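Local coordinates for indole-3-acetic acid-amido synthetase GH3.15 (Arabidopsis thaliana, PDB 6E1Q), which conjugates glutamine, and possibly cysteine, to the auxin precursor indole-3-butyric acid through ATP-dependent amide synthesis, at residues Ser197-Leu202 with Gly244-Trp249. Numbering follows the deposited sequence. Where two conformers were deposited one is given.
Sequences SMYCQL and GRLSDW
Trp249 sets the edge of its six-membered ring over one face of the Tyr199 ring, the T-shaped (edge-to-face) geometry being borne out by planes at 71° and centroids 5.2 Å apart. CZ2 of Trp249 stands 3.6 Å above the phenol plane, offset toward the rim, and 3.7 Å from Tyr199 CD2, while CH2 of Trp249 reaches back to Tyr199 CB at 4.0 Å. The CA-CB bond of Tyr199 points toward the loop, and CG anti to the backbone N (chi1 -175°) carries the ring out between Leu246 and Trp249. At the ring's edge, near its plane, Leu246 CD1 makes a looser apolar contact with Tyr199 CE1 at 4.3 Å. The polar ends converge on helix 220-243: Tyr199 OH and Trp249 NE1 hydrogen-bond to Asn240 and Glu236 respectively, and Ser247 OG to both of those residues. Replacing Tyr199 by an alanine would probably deprive the Trp249 edge of its aromatic face and Asn240 OD1 of its hydroxyl partner. Next along the helix, Cys200 forms a disulfide with Cys255, a covalent second tie to helix 253-258. Well away from the ATP and herbicide pockets, this is an aromatic helix-to-loop contact within the GH3 N-terminal domain.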
ATOM      1  N   SER A 197     -19.240  -8.631  -4.411  1.00 32.27           N
ATOM      2  CA  SER A 197     -18.867  -7.292  -3.977  0.68 34.81           C
ATOM      3  C   SER A 197     -18.169  -6.525  -5.102  1.00 33.01           C
ATOM      4  O   SER A 197     -18.496  -5.358  -5.359  1.00 32.76           O
ATOM      5  CB  SER A 197     -17.983  -7.370  -2.728  0.68 33.54           C
ATOM      6  OG  SER A 197     -16.772  -8.045  -3.027  0.68 42.33           O
ATOM      7  N   MET A 198     -17.211  -7.159  -5.791  1.00 30.63           N
ATOM      8  CA  MET A 198     -16.565  -6.479  -6.918  1.00 31.51           C
ATOM      9  C   MET A 198     -17.584  -6.148  -8.015  1.00 33.46           C
ATOM     10  O   MET A 198     -17.517  -5.081  -8.646  1.00 28.20           O
ATOM     11  CB  MET A 198     -15.439  -7.349  -7.479  1.00 26.15           C
ATOM     12  CG  MET A 198     -14.813  -6.788  -8.759  1.00 37.53           C
ATOM     13  SD  MET A 198     -13.845  -5.283  -8.414  1.00 44.03           S
ATOM     14  CE  MET A 198     -12.313  -6.035  -7.826  1.00 37.59           C
ATOM     15  N   TYR A 199     -18.544  -7.048  -8.241  1.00 33.30           N
ATOM     16  CA  TYR A 199     -19.543  -6.817  -9.281  1.00 34.99           C
ATOM     17  C   TYR A 199     -20.400  -5.593  -8.956  1.00 34.74           C
ATOM     18  O   TYR A 199     -20.602  -4.716  -9.804  1.00 33.69           O
ATOM     19  CB  TYR A 199     -20.402  -8.080  -9.471  1.00 27.53           C
ATOM     20  CG  TYR A 199     -21.407  -7.990 -10.625  1.00 30.69           C
ATOM     21  CD1 TYR A 199     -22.632  -7.362 -10.456  1.00 25.25           C
ATOM     22  CD2 TYR A 199     -21.109  -8.517 -11.885  1.00 31.50           C
ATOM     23  CE1 TYR A 199     -23.553  -7.274 -11.507  1.00 32.59           C
ATOM     24  CE2 TYR A 199     -22.017  -8.431 -12.939  1.00 23.29           C
ATOM     25  CZ  TYR A 199     -23.237  -7.806 -12.742  1.00 36.11           C
ATOM     26  OH  TYR A 199     -24.152  -7.713 -13.773  1.00 36.77           O
ATOM     27  N   CYS A 200     -20.894  -5.497  -7.719  1.00 31.44           N
ATOM     28  CA  CYS A 200     -21.792  -4.389  -7.386  1.00 30.97           C
ATOM     29  C   CYS A 200     -21.056  -3.060  -7.380  1.00 30.17           C
ATOM     30  O   CYS A 200     -21.599  -2.034  -7.810  1.00 31.38           O
ATOM     31  CB  CYS A 200     -22.453  -4.634  -6.033  1.00 38.27           C
ATOM     32  SG  CYS A 200     -23.561  -6.073  -6.056  1.00 56.67           S
ATOM     33  N   GLN A 201     -19.824  -3.062  -6.873  1.00 27.58           N
ATOM     34  CA  GLN A 201     -19.024  -1.845  -6.825  1.00 29.96           C
ATOM     35  C   GLN A 201     -18.707  -1.326  -8.227  1.00 27.25           C
ATOM     36  O   GLN A 201     -18.730  -0.115  -8.469  1.00 31.55           O
ATOM     37  CB  GLN A 201     -17.763  -2.151  -6.013  1.00 37.55           C
ATOM     38  CG  GLN A 201     -16.474  -1.535  -6.448  1.00 52.97           C
ATOM     39  CD  GLN A 201     -15.463  -1.541  -5.303  1.00 62.53           C
ATOM     40  OE1 GLN A 201     -15.591  -0.782  -4.346  1.00 59.49           O
ATOM     41  NE2 GLN A 201     -14.486  -2.442  -5.378  1.00 71.30           N
ATOM     42  N   LEU A 202     -18.420  -2.225  -9.170  1.00 25.44           N
ATOM     43  CA  LEU A 202     -18.165  -1.785 -10.540  1.00 31.41           C
ATOM     44  C   LEU A 202     -19.461  -1.347 -11.227  1.00 31.02           C
ATOM     45  O   LEU A 202     -19.481  -0.362 -11.975  1.00 27.77           O
ATOM     46  CB  LEU A 202     -17.473  -2.907 -11.329  1.00 26.66           C
ATOM     47  CG  LEU A 202     -15.939  -2.992 -11.179  1.00 32.09           C
ATOM     48  CD1 LEU A 202     -15.392  -4.297 -11.777  1.00 31.06           C
ATOM     49  CD2 LEU A 202     -15.258  -1.804 -11.856  1.00 29.72           C
ATOM     50  N   GLY A 244     -31.896  -2.033 -16.377  1.00 35.53           N
ATOM     51  CA  GLY A 244     -32.190  -1.550 -15.044  1.00 38.67           C
ATOM     52  C   GLY A 244     -32.484  -2.648 -14.055  1.00 37.34           C
ATOM     53  O   GLY A 244     -33.196  -2.422 -13.076  1.00 45.87           O
ATOM     54  N   ARG A 245     -31.961  -3.844 -14.296  1.00 34.60           N
ATOM     55  CA  ARG A 245     -32.291  -5.031 -13.518  1.00 37.88           C
ATOM     56  C   ARG A 245     -31.005  -5.697 -13.060  1.00 34.69           C
ATOM     57  O   ARG A 245     -30.157  -6.041 -13.890  1.00 37.58           O
ATOM     58  CB  ARG A 245     -33.112  -6.009 -14.359  1.00 38.87           C
ATOM     59  CG  ARG A 245     -33.640  -7.170 -13.588  1.00 49.86           C
ATOM     60  CD  ARG A 245     -34.078  -8.292 -14.518  1.00 59.60           C
ATOM     61  NE  ARG A 245     -34.522  -9.416 -13.717  1.00 66.50           N
ATOM     62  CZ  ARG A 245     -35.795  -9.721 -13.506  1.00 64.83           C
ATOM     63  NH1 ARG A 245     -36.756  -9.007 -14.077  1.00 67.30           N
ATOM     64  NH2 ARG A 245     -36.099 -10.758 -12.741  1.00 66.23           N
ATOM     65  N   LEU A 246     -30.861  -5.880 -11.751  1.00 39.24           N
ATOM     66  CA  LEU A 246     -29.663  -6.509 -11.200  1.00 32.04           C
ATOM     67  C   LEU A 246     -29.685  -8.010 -11.476  1.00 33.63           C
ATOM     68  O   LEU A 246     -30.712  -8.663 -11.275  1.00 43.08           O
ATOM     69  CB  LEU A 246     -29.601  -6.251  -9.699  1.00 31.37           C
ATOM     70  CG  LEU A 246     -28.371  -6.755  -8.945  1.00 41.49           C
ATOM     71  CD1 LEU A 246     -27.162  -6.009  -9.460  1.00 33.09           C
ATOM     72  CD2 LEU A 246     -28.548  -6.541  -7.442  1.00 39.47           C
ATOM     73  N   SER A 247     -28.561  -8.566 -11.944  1.00 35.60           N
ATOM     74  CA  SER A 247     -28.507 -10.008 -12.202  1.00 39.22           C
ATOM     75  C   SER A 247     -28.907 -10.784 -10.950  1.00 45.52           C
ATOM     76  O   SER A 247     -28.528 -10.430  -9.829  1.00 38.91           O
ATOM     77  CB  SER A 247     -27.104 -10.438 -12.657  1.00 40.48           C
ATOM     78  OG  SER A 247     -26.741  -9.869 -13.910  1.00 44.51           O
ATOM     79  N   ASP A 248     -29.690 -11.850 -11.139  1.00 48.44           N
ATOM     80  CA  ASP A 248     -30.319 -12.477  -9.982  1.00 49.43           C
ATOM     81  C   ASP A 248     -29.378 -13.378  -9.181  1.00 47.73           C
ATOM     82  O   ASP A 248     -29.777 -13.841  -8.110  1.00 51.43           O
ATOM     83  CB  ASP A 248     -31.579 -13.252 -10.402  1.00 57.00           C
ATOM     84  CG  ASP A 248     -31.291 -14.408 -11.352  1.00 62.24           C
ATOM     85  OD1 ASP A 248     -30.154 -14.520 -11.850  1.00 63.04           O
ATOM     86  OD2 ASP A 248     -32.225 -15.211 -11.595  1.00 69.56           O
ATOM     87  N   TRP A 249     -28.148 -13.622  -9.642  1.00 47.15           N
ATOM     88  CA  TRP A 249     -27.185 -14.355  -8.821  1.00 41.48           C
ATOM     89  C   TRP A 249     -26.557 -13.495  -7.732  1.00 42.07           C
ATOM     90  O   TRP A 249     -25.778 -14.012  -6.923  1.00 46.39           O
ATOM     91  CB  TRP A 249     -26.072 -14.965  -9.681  1.00 39.26           C
ATOM     92  CG  TRP A 249     -25.165 -13.943 -10.363  1.00 42.61           C
ATOM     93  CD1 TRP A 249     -25.326 -13.401 -11.613  1.00 37.97           C
ATOM     94  CD2 TRP A 249     -23.961 -13.363  -9.834  1.00 48.53           C
ATOM     95  NE1 TRP A 249     -24.304 -12.522 -11.887  1.00 43.16           N
ATOM     96  CE2 TRP A 249     -23.450 -12.485 -10.814  1.00 46.45           C
ATOM     97  CE3 TRP A 249     -23.268 -13.498  -8.623  1.00 41.41           C
ATOM     98  CZ2 TRP A 249     -22.289 -11.743 -10.617  1.00 46.20           C
ATOM     99  CZ3 TRP A 249     -22.118 -12.767  -8.435  1.00 42.52           C
ATOM    100  CH2 TRP A 249     -21.636 -11.902  -9.427  1.00 47.97           C
TER